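Local coordinates for Glyco_hydro_cc domain-containing protein (Pseudomonas viridiflava, PDB 6UAV) that probably hydrolyses internal beta-1,3-glucosidic linkages of beta-1,3-glucans, as a TIM-barrel endo-beta-1,3-glucanase of glycoside hydrolase family 128, subgroup II, at residues A[11-15]-A[36-42]; A[186-190]-A[234-238]; A[98-103]-A[139-143]. All blocks are in the same frame, centred on the assembly; numbering follows the deposited sequence.

Contact 1 of 3, residues A[11-15]-A[36-42]; sequences DVASP and HDRLAAY
Swung anti to the backbone N at chi1 (-166°) and turned across that bond at chi2 (-78°), His36 lays its imidazole flat beneath the methyl of Ala13; Arg38, likewise turned (chi1 -173°) and stretched from CG to NE, runs past the carbonyl of the same alanine to Ser14. Ala13 CB stands 3.6 Å from the centroid of the His36 ring, almost on its normal, a CH-pi contact over the face. At the rim of that ring Asp11 OD2 approaches CD2 of His36 to 3.4 Å, while the backbone N of Arg38 bonds His36 ND1 at 3.0 Å in the ring plane and so fixes its rotation. Water 1 joins the two loops: it donates to Asp11 OD1, which is also hydrogen-bonded to Asn30 ND2, and to Val12 O, and accepts from the backbone N of His36. The methylenes of Arg38 crowd round Ala13 O, with CD 3.2 Å from that oxygen; this carbonyl is buried by the contact and has no polar partner in the model. One guanidinium face then lies against CA and CB of Ser14, NH2 of Arg38 reaching to 3.5 Å from Ser14 CB. Arg38 NH1 forms a salt bridge with Glu243, whose carboxylate also bonds Ser14 OG. Further along, Pro15 CG sits over the face of the Tyr42 ring, 3.7 Å from its centroid, and touches Leu39 CD2, whose sister methyl CD1 lies 3.4 Å from Val12 O. Behind them Val12 and Leu39 pack on Trp28 and Leu18. Ser14 is the N-cap of helix 15-22, and the whole is a junction of two neighbouring beta-alpha loops, following strands 6-9 and 27-29, at the C-terminal end of the TIM barrel.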
loop_
_atom_site.group_PDB
_atom_site.type_symbol
_atom_site.label_atom_id
_atom_site.label_comp_id
_atom_site.label_asym_id
_atom_site.label_seq_id
_atom_site.Cartn_x
_atom_site.Cartn_y
_atom_site.Cartn_z
ATOM N N ASP A 11 -4.200 -3.753 10.020
ATOM C CA ASP A 11 -5.642 -4.024 10.214
ATOM C C ASP A 11 -6.095 -3.322 11.503
ATOM O O ASP A 11 -6.344 -3.985 12.528
ATOM C CB ASP A 11 -5.913 -5.522 10.213
ATOM C CG ASP A 11 -7.388 -5.855 10.153
ATOM O OD1 ASP A 11 -8.181 -4.991 9.693
ATOM O OD2 ASP A 11 -7.701 -7.012 10.439
ATOM N N VAL A 12 -6.327 -2.010 11.410
ATOM C CA VAL A 12 -6.771 -1.227 12.590
ATOM C C VAL A 12 -8.110 -1.822 13.051
ATOM O O VAL A 12 -9.056 -1.943 12.215
ATOM C CB VAL A 12 -6.935 0.242 12.241
ATOM C CG1 VAL A 12 -7.475 0.987 13.430
ATOM C CG2 VAL A 12 -5.636 0.848 11.757
ATOM N N ALA A 13 -8.188 -2.233 14.323
ATOM C CA ALA A 13 -9.384 -2.904 14.908
ATOM C C ALA A 13 -10.045 -2.003 15.973
ATOM O O ALA A 13 -11.310 -1.850 16.012
ATOM C CB ALA A 13 -8.983 -4.254 15.428
ATOM N N SER A 14 -9.263 -1.183 16.627
ATOM C CA SER A 14 -9.695 -0.477 17.840
ATOM C C SER A 14 -9.948 0.977 17.506
ATOM O O SER A 14 -9.040 1.635 17.040
ATOM C CB SER A 14 -8.659 -0.591 18.872
ATOM O OG SER A 14 -9.031 0.176 20.007
ATOM N N PRO A 15 -11.132 1.509 17.852
ATOM C CA PRO A 15 -11.364 2.953 17.788
ATOM C C PRO A 15 -10.296 3.719 18.581
ATOM O O PRO A 15 -9.864 4.755 18.143
ATOM C CB PRO A 15 -12.767 3.150 18.375
ATOM C CG PRO A 15 -13.415 1.818 18.151
ATOM C CD PRO A 15 -12.329 0.770 18.333
ATOM N N HIS A 36 -11.774 -4.085 9.476
ATOM C CA HIS A 36 -11.976 -5.029 10.592
ATOM C C HIS A 36 -13.421 -4.934 11.108
ATOM O O HIS A 36 -13.976 -3.828 11.192
ATOM C CB HIS A 36 -11.025 -4.726 11.733
ATOM C CG HIS A 36 -10.954 -5.826 12.733
ATOM N ND1 HIS A 36 -11.920 -6.033 13.675
ATOM C CD2 HIS A 36 -10.032 -6.808 12.894
ATOM C CE1 HIS A 36 -11.573 -7.090 14.408
ATOM N NE2 HIS A 36 -10.377 -7.543 13.987
ATOM N N ASP A 37 -14.019 -6.062 11.450
ATOM C CA ASP A 37 -15.455 -6.120 11.823
ATOM C C ASP A 37 -15.735 -5.266 13.066
ATOM O O ASP A 37 -16.885 -4.781 13.191
ATOM C CB ASP A 37 -15.948 -7.561 12.034
ATOM C CG ASP A 37 -16.242 -8.310 10.726
ATOM O OD1 ASP A 37 -16.410 -7.643 9.654
ATOM O OD2 ASP A 37 -16.216 -9.574 10.766
ATOM N N ARG A 38 -14.740 -5.051 13.921
ATOM C CA ARG A 38 -14.905 -4.230 15.154
ATOM C C ARG A 38 -15.330 -2.811 14.760
ATOM O O ARG A 38 -16.094 -2.178 15.545
ATOM C CB ARG A 38 -13.636 -4.309 15.993
ATOM C CG ARG A 38 -13.797 -3.628 17.342
ATOM C CD ARG A 38 -12.541 -3.809 18.178
ATOM N NE ARG A 38 -12.599 -3.073 19.438
ATOM C CZ ARG A 38 -11.568 -2.892 20.267
ATOM N NH1 ARG A 38 -11.727 -2.201 21.388
ATOM N NH2 ARG A 38 -10.403 -3.435 19.980
ATOM N N LEU A 39 -14.983 -2.347 13.542
ATOM C CA LEU A 39 -15.255 -0.913 13.192
ATOM C C LEU A 39 -16.582 -0.748 12.464
ATOM O O LEU A 39 -16.905 0.395 12.064
ATOM C CB LEU A 39 -14.104 -0.401 12.326
ATOM C CG LEU A 39 -12.772 -0.213 13.037
ATOM C CD1 LEU A 39 -11.685 0.178 12.052
ATOM C CD2 LEU A 39 -12.850 0.872 14.072
ATOM N N ALA A 40 -17.374 -1.816 12.274
ATOM C CA ALA A 40 -18.553 -1.780 11.385
ATOM C C ALA A 40 -19.569 -0.717 11.809
ATOM O O ALA A 40 -20.277 -0.195 10.933
ATOM C CB ALA A 40 -19.239 -3.132 11.364
ATOM N N ALA A 41 -19.775 -0.518 13.098
ATOM C CA ALA A 41 -20.817 0.407 13.635
ATOM C C ALA A 41 -20.189 1.684 14.205
ATOM O O ALA A 41 -20.823 2.331 15.095
ATOM C CB ALA A 41 -21.638 -0.304 14.670
ATOM N N TYR A 42 -19.082 2.105 13.592
ATOM C CA TYR A 42 -18.397 3.370 13.971
ATOM C C TYR A 42 -18.247 4.255 12.728
ATOM O O TYR A 42 -17.773 3.843 11.699
ATOM C CB TYR A 42 -17.031 3.108 14.602
ATOM C CG TYR A 42 -17.048 2.455 15.957
ATOM C CD1 TYR A 42 -17.223 3.191 17.124
ATOM C CD2 TYR A 42 -16.889 1.079 16.070
ATOM C CE1 TYR A 42 -17.202 2.592 18.365
ATOM C CE2 TYR A 42 -16.863 0.469 17.309
ATOM C CZ TYR A 42 -16.996 1.233 18.442
ATOM O OH TYR A 42 -16.944 0.685 19.685
HETATM O O HOH W 1 -9.242 -2.464 9.671
#

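Contact 2 of 3, residues A[186-190]-A[234-238]; sequences ANWHT and PHFSS
His235 and Trp188 overlap as an offset stack, the imidazole lying obliquely over the pyrrole part of the indole with centroids 4.8 Å apart and planes at 25°. The overlap is carried by one corner of the imidazole: His235 CD2 comes down 3.5 Å from Trp188 CG, toward the rim of the indole face. The centre of the His235 ring is instead taken by the backbone of its partner, Trp188 CA lying 3.7 Å from the centroid in a CH-pi contact close to the ring normal. A chi1 of -57° sets CG of His235 anti to the carbonyl carbon and carries the ring up against residues 188-190. At its edge Thr190 OG1 stands 3.1 Å from His235 CE1. That hydroxyl donates to Trp188 O at 2.8 Å, a bond that closes a short loop within residues 188-190 and holds the hydroxyl at the imidazole edge. The neighbouring ring nitrogen, His235 ND1, is hydrogen-bonded to the carbonyl of Ile197. Ser237 makes the third attachment. Its OG takes the indole N-H of Trp188 NE1 at 3.1 Å, nearly straight at 171° and in the indole plane, so the bond pins the ring's rotation while His235 lies over its face. The same oxygen bonds Phe226 O, so two hydrogen bonds hold it, and Ala186 CB packs against it. An Asx turn, His189 N to Asn187 OD1, brackets Trp188. Both segments are loops following adjacent barrel strands, 180-185 and 220-225, and leading to helices 200-216 and 248-255; Gln203 of helix 200-216 bonds the carbonyls of Asn187 and His235 and packs against Trp188, closing the seam between the last two beta-alpha units.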
loop_
_atom_site.group_PDB
_atom_site.type_symbol
_atom_site.label_atom_id
_atom_site.label_comp_id
_atom_site.label_asym_id
_atom_site.label_seq_id
_atom_site.Cartn_x
_atom_site.Cartn_y
_atom_site.Cartn_z
ATOM N N ALA A 186 9.319 0.719 5.148
ATOM C CA ALA A 186 10.092 0.836 6.399
ATOM C C ALA A 186 11.509 0.520 5.970
ATOM O O ALA A 186 11.677 -0.008 4.835
ATOM C CB ALA A 186 9.539 -0.154 7.395
ATOM N N ASN A 187 12.515 0.726 6.811
ATOM C CA ASN A 187 13.834 0.177 6.458
ATOM C C ASN A 187 14.211 -0.988 7.363
ATOM O O ASN A 187 14.444 -0.775 8.552
ATOM C CB ASN A 187 14.914 1.253 6.496
ATOM C CG ASN A 187 16.157 0.839 5.732
ATOM O OD1 ASN A 187 16.522 -0.354 5.707
ATOM N ND2 ASN A 187 16.773 1.822 5.078
ATOM N N TRP A 188 14.293 -2.180 6.779
ATOM C CA TRP A 188 14.613 -3.447 7.466
ATOM C C TRP A 188 15.970 -3.963 7.029
ATOM O O TRP A 188 16.249 -5.159 7.201
ATOM C CB TRP A 188 13.494 -4.452 7.184
ATOM C CG TRP A 188 12.203 -4.146 7.886
ATOM C CD1 TRP A 188 11.792 -2.980 8.478
ATOM C CD2 TRP A 188 11.094 -5.054 7.985
ATOM N NE1 TRP A 188 10.516 -3.124 8.984
ATOM C CE2 TRP A 188 10.082 -4.404 8.720
ATOM C CE3 TRP A 188 10.909 -6.381 7.571
ATOM C CZ2 TRP A 188 8.846 -5.017 8.963
ATOM C CZ3 TRP A 188 9.721 -7.012 7.890
ATOM C CH2 TRP A 188 8.708 -6.335 8.565
ATOM N N HIS A 189 16.876 -3.093 6.573
ATOM C CA HIS A 189 18.251 -3.554 6.255
ATOM C C HIS A 189 18.842 -4.300 7.457
ATOM O O HIS A 189 18.787 -3.793 8.561
ATOM C CB HIS A 189 19.150 -2.379 5.904
ATOM C CG HIS A 189 20.365 -2.743 5.150
ATOM N ND1 HIS A 189 20.320 -2.774 3.765
ATOM C CD2 HIS A 189 21.628 -3.041 5.541
ATOM C CE1 HIS A 189 21.546 -3.001 3.314
ATOM N NE2 HIS A 189 22.390 -3.215 4.396
ATOM N N THR A 190 19.374 -5.487 7.222
ATOM C CA THR A 190 19.824 -6.421 8.269
ATOM C C THR A 190 21.318 -6.763 8.114
ATOM O O THR A 190 22.026 -7.047 9.135
ATOM C CB THR A 190 18.927 -7.666 8.221
ATOM O OG1 THR A 190 17.628 -7.213 8.612
ATOM C CG2 THR A 190 19.420 -8.767 9.137
ATOM N N PRO A 234 12.469 -6.365 15.413
ATOM C CA PRO A 234 13.925 -6.127 15.458
ATOM C C PRO A 234 14.375 -4.802 14.831
ATOM O O PRO A 234 15.436 -4.331 15.198
ATOM C CB PRO A 234 14.506 -7.312 14.665
ATOM C CG PRO A 234 13.381 -7.739 13.769
ATOM C CD PRO A 234 12.149 -7.569 14.642
ATOM N N HIS A 235 13.573 -4.204 13.953
ATOM C CA HIS A 235 13.890 -2.907 13.314
ATOM C C HIS A 235 13.133 -1.772 13.998
ATOM O O HIS A 235 13.131 -0.687 13.508
ATOM C CB HIS A 235 13.664 -3.024 11.794
ATOM C CG HIS A 235 14.476 -4.127 11.200
ATOM N ND1 HIS A 235 15.856 -4.172 11.236
ATOM C CD2 HIS A 235 14.059 -5.277 10.624
ATOM C CE1 HIS A 235 16.265 -5.320 10.680
ATOM N NE2 HIS A 235 15.167 -5.986 10.277
ATOM N N PHE A 236 12.361 -2.051 15.035
ATOM C CA PHE A 236 11.589 -0.986 15.723
ATOM C C PHE A 236 10.609 -0.330 14.754
ATOM O O PHE A 236 10.546 0.872 14.740
ATOM C CB PHE A 236 12.565 0.036 16.299
ATOM C CG PHE A 236 13.546 -0.550 17.277
ATOM C CD1 PHE A 236 14.719 -1.150 16.852
ATOM C CD2 PHE A 236 13.251 -0.542 18.629
ATOM C CE1 PHE A 236 15.607 -1.714 17.769
ATOM C CE2 PHE A 236 14.144 -1.105 19.526
ATOM C CZ PHE A 236 15.318 -1.685 19.090
ATOM N N SER A 237 9.836 -1.124 14.014
ATOM C CA SER A 237 8.905 -0.695 12.941
ATOM C C SER A 237 7.485 -0.380 13.458
ATOM O O SER A 237 6.727 0.259 12.730
ATOM C CB SER A 237 8.882 -1.765 11.845
ATOM O OG SER A 237 8.722 -1.172 10.568
ATOM N N SER A 238 7.156 -0.724 14.699
ATOM C CA SER A 238 5.781 -0.524 15.257
ATOM C C SER A 238 5.469 0.957 15.560
ATOM O O SER A 238 6.270 1.639 16.253
ATOM C CB SER A 238 5.542 -1.373 16.504
ATOM O OG SER A 238 5.613 -2.767 16.193
#

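Contact 3 of 3, residues A[98-103]-A[139-143]; sequences AAQLWP and FYAAY
Tyr143 OH is held by two groups, Glu106 OE1 and Arg150 NH2, which anchor the hydroxyl end of a ring that meets Trp102 and Pro103 along its CD2-CE2 side. This ring reaches back across the interface, and Tyr143 CD2 comes to 3.8 Å from Trp102 CB while CE2 touches Pro103 CG. The indole presents its pyrrole edge to the face of Tyr143 in an offset edge-to-face pair, planes at 84° and centroids 5.6 Å apart. On one face of the same indole stands Phe139, edge on: its CZ is 3.5 Å from Trp102 CD2, toward the rim, in a T-shaped pair with planes at 68°. Trp102 is thus edge donor to one ring and face acceptor to the other, the centre of a three-ring aromatic cluster, and its NE1 bonds the carbonyl of Gln153. The cluster fills the crossing of helices 95-112 and 132-146, two successive outer helices of the (beta/alpha)8 barrel, whose short segments cross at -59° with axes 9.0 Å apart. Inward, Trp102 also packs on Leu116 and Pro119 of strand 115-121. So close an approach relies on alanines: Ala99 CB meets Ala142 CB at 3.6 Å and lies against the backbone N of Tyr143, and the two helix backbones come nearest here, at Ala99 and Tyr143. The edge of Phe139 lies against the backbone at Ala98 and Ala99 and reaches the indole, CD1 touching Ala98 CB at 3.8 Å and CE1 lying 3.7 Å from the backbone N of Ala99. Pro103 kinks helix 95-112 one residue after Trp102, and beyond the cluster His147 stacks on Tyr143, one turn further along helix 132-146.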
loop_
_atom_site.group_PDB
_atom_site.type_symbol
_atom_site.label_atom_id
_atom_site.label_comp_id
_atom_site.label_asym_id
_atom_site.label_seq_id
_atom_site.Cartn_x
_atom_site.Cartn_y
_atom_site.Cartn_z
ATOM N N ALA A 98 -2.519 -12.468 -13.880
ATOM C CA ALA A 98 -2.978 -11.112 -13.554
ATOM C C ALA A 98 -3.719 -10.527 -14.743
ATOM O O ALA A 98 -4.746 -9.853 -14.557
ATOM C CB ALA A 98 -1.831 -10.244 -13.065
ATOM N N ALA A 99 -3.212 -10.729 -15.963
ATOM C CA ALA A 99 -3.922 -10.286 -17.170
ATOM C C ALA A 99 -5.333 -10.905 -17.190
ATOM O O ALA A 99 -6.255 -10.198 -17.555
ATOM C CB ALA A 99 -3.132 -10.613 -18.441
ATOM N N GLN A 100 -5.464 -12.195 -16.862
ATOM C CA GLN A 100 -6.789 -12.873 -16.873
ATOM C C GLN A 100 -7.748 -12.198 -15.866
ATOM O O GLN A 100 -8.971 -12.035 -16.170
ATOM C CB GLN A 100 -6.622 -14.373 -16.587
ATOM C CG GLN A 100 -7.920 -15.184 -16.575
ATOM C CD GLN A 100 -7.641 -16.668 -16.737
ATOM O OE1 GLN A 100 -6.522 -17.135 -16.647
ATOM N NE2 GLN A 100 -8.648 -17.470 -16.957
ATOM N N LEU A 101 -7.285 -11.834 -14.684
ATOM C CA LEU A 101 -8.116 -11.152 -13.651
ATOM C C LEU A 101 -8.504 -9.754 -14.129
ATOM O O LEU A 101 -9.539 -9.242 -13.728
ATOM C CB LEU A 101 -7.350 -11.116 -12.325
ATOM C CG LEU A 101 -8.040 -10.404 -11.164
ATOM C CD1 LEU A 101 -9.333 -11.095 -10.798
ATOM C CD2 LEU A 101 -7.134 -10.302 -9.962
ATOM N N TRP A 102 -7.630 -9.090 -14.855
ATOM C CA TRP A 102 -7.685 -7.610 -14.943
ATOM C C TRP A 102 -9.027 -7.114 -15.434
ATOM O O TRP A 102 -9.536 -6.110 -14.909
ATOM C CB TRP A 102 -6.503 -7.062 -15.777
ATOM C CG TRP A 102 -6.123 -5.681 -15.333
ATOM C CD1 TRP A 102 -6.415 -4.463 -15.907
ATOM C CD2 TRP A 102 -5.444 -5.384 -14.113
ATOM N NE1 TRP A 102 -5.914 -3.460 -15.126
ATOM C CE2 TRP A 102 -5.339 -3.979 -14.019
ATOM C CE3 TRP A 102 -4.921 -6.159 -13.077
ATOM C CZ2 TRP A 102 -4.699 -3.336 -12.957
ATOM C CZ3 TRP A 102 -4.244 -5.515 -12.052
ATOM C CH2 TRP A 102 -4.135 -4.135 -12.005
ATOM N N PRO A 103 -9.654 -7.719 -16.471
ATOM C CA PRO A 103 -10.946 -7.201 -16.971
ATOM C C PRO A 103 -12.025 -7.144 -15.867
ATOM O O PRO A 103 -12.885 -6.254 -15.919
ATOM C CB PRO A 103 -11.313 -8.149 -18.122
ATOM C CG PRO A 103 -9.918 -8.650 -18.618
ATOM C CD PRO A 103 -9.158 -8.831 -17.317
ATOM N N PHE A 139 3.130 -8.555 -17.891
ATOM C CA PHE A 139 1.691 -8.332 -17.607
ATOM C C PHE A 139 1.110 -7.396 -18.659
ATOM O O PHE A 139 0.041 -7.724 -19.241
ATOM C CB PHE A 139 1.575 -7.733 -16.192
ATOM C CG PHE A 139 0.264 -7.093 -15.883
ATOM C CD1 PHE A 139 -0.905 -7.834 -15.856
ATOM C CD2 PHE A 139 0.199 -5.728 -15.692
ATOM C CE1 PHE A 139 -2.113 -7.212 -15.609
ATOM C CE2 PHE A 139 -1.012 -5.100 -15.438
ATOM C CZ PHE A 139 -2.167 -5.857 -15.378
ATOM N N TYR A 140 1.800 -6.313 -18.978
ATOM C CA TYR A 140 1.355 -5.397 -20.051
ATOM C C TYR A 140 1.251 -6.155 -21.392
ATOM O O TYR A 140 0.246 -6.064 -22.097
ATOM C CB TYR A 140 2.335 -4.235 -20.204
ATOM C CG TYR A 140 1.979 -2.962 -19.475
ATOM C CD1 TYR A 140 2.281 -2.831 -18.119
ATOM C CD2 TYR A 140 1.424 -1.883 -20.130
ATOM C CE1 TYR A 140 2.058 -1.656 -17.437
ATOM C CE2 TYR A 140 1.181 -0.700 -19.454
ATOM C CZ TYR A 140 1.508 -0.599 -18.117
ATOM O OH TYR A 140 1.269 0.540 -17.426
ATOM N N ALA A 141 2.230 -6.994 -21.719
ATOM C CA ALA A 141 2.239 -7.719 -23.007
ATOM C C ALA A 141 1.097 -8.756 -23.027
ATOM O O ALA A 141 0.518 -8.951 -24.094
ATOM C CB ALA A 141 3.598 -8.340 -23.190
ATOM N N ALA A 142 0.815 -9.397 -21.880
ATOM C CA ALA A 142 -0.236 -10.433 -21.783
ATOM C C ALA A 142 -1.588 -9.750 -21.958
ATOM O O ALA A 142 -2.446 -10.214 -22.726
ATOM C CB ALA A 142 -0.166 -11.154 -20.483
ATOM N N TYR A 143 -1.812 -8.672 -21.226
ATOM C CA TYR A 143 -3.098 -7.947 -21.315
ATOM C C TYR A 143 -3.278 -7.445 -22.751
ATOM O O TYR A 143 -4.342 -7.654 -23.380
ATOM C CB TYR A 143 -3.177 -6.819 -20.294
ATOM C CG TYR A 143 -4.552 -6.211 -20.347
ATOM C CD1 TYR A 143 -4.869 -5.285 -21.301
ATOM C CD2 TYR A 143 -5.571 -6.606 -19.483
ATOM C CE1 TYR A 143 -6.131 -4.720 -21.385
ATOM C CE2 TYR A 143 -6.848 -6.085 -19.570
ATOM C CZ TYR A 143 -7.129 -5.109 -20.505
ATOM O OH TYR A 143 -8.382 -4.589 -20.682
#

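From the N terminus, contact 1 comes first, closing off 20 residues as it pairs the loop after strand 6-9 with that after strand 27-29. Contact 3 follows, closing off 35 residues, strand 115-121 among them, to join helix 95-112 to helix 132-146 on the outer layer. Contact 2 closes last, spanning 43 residues and linking the loops after strands 180-185 and 220-225 across helix 200-216. The three stand in series, with neither nesting nor crossing. Each ties neighbouring beta-alpha units of the closed eight-stranded barrel. The centres of contacts 1 and 2 are about 26 Å apart; the centre of contact 3 is about 34 Å from each, across the chain's centre from contact 2.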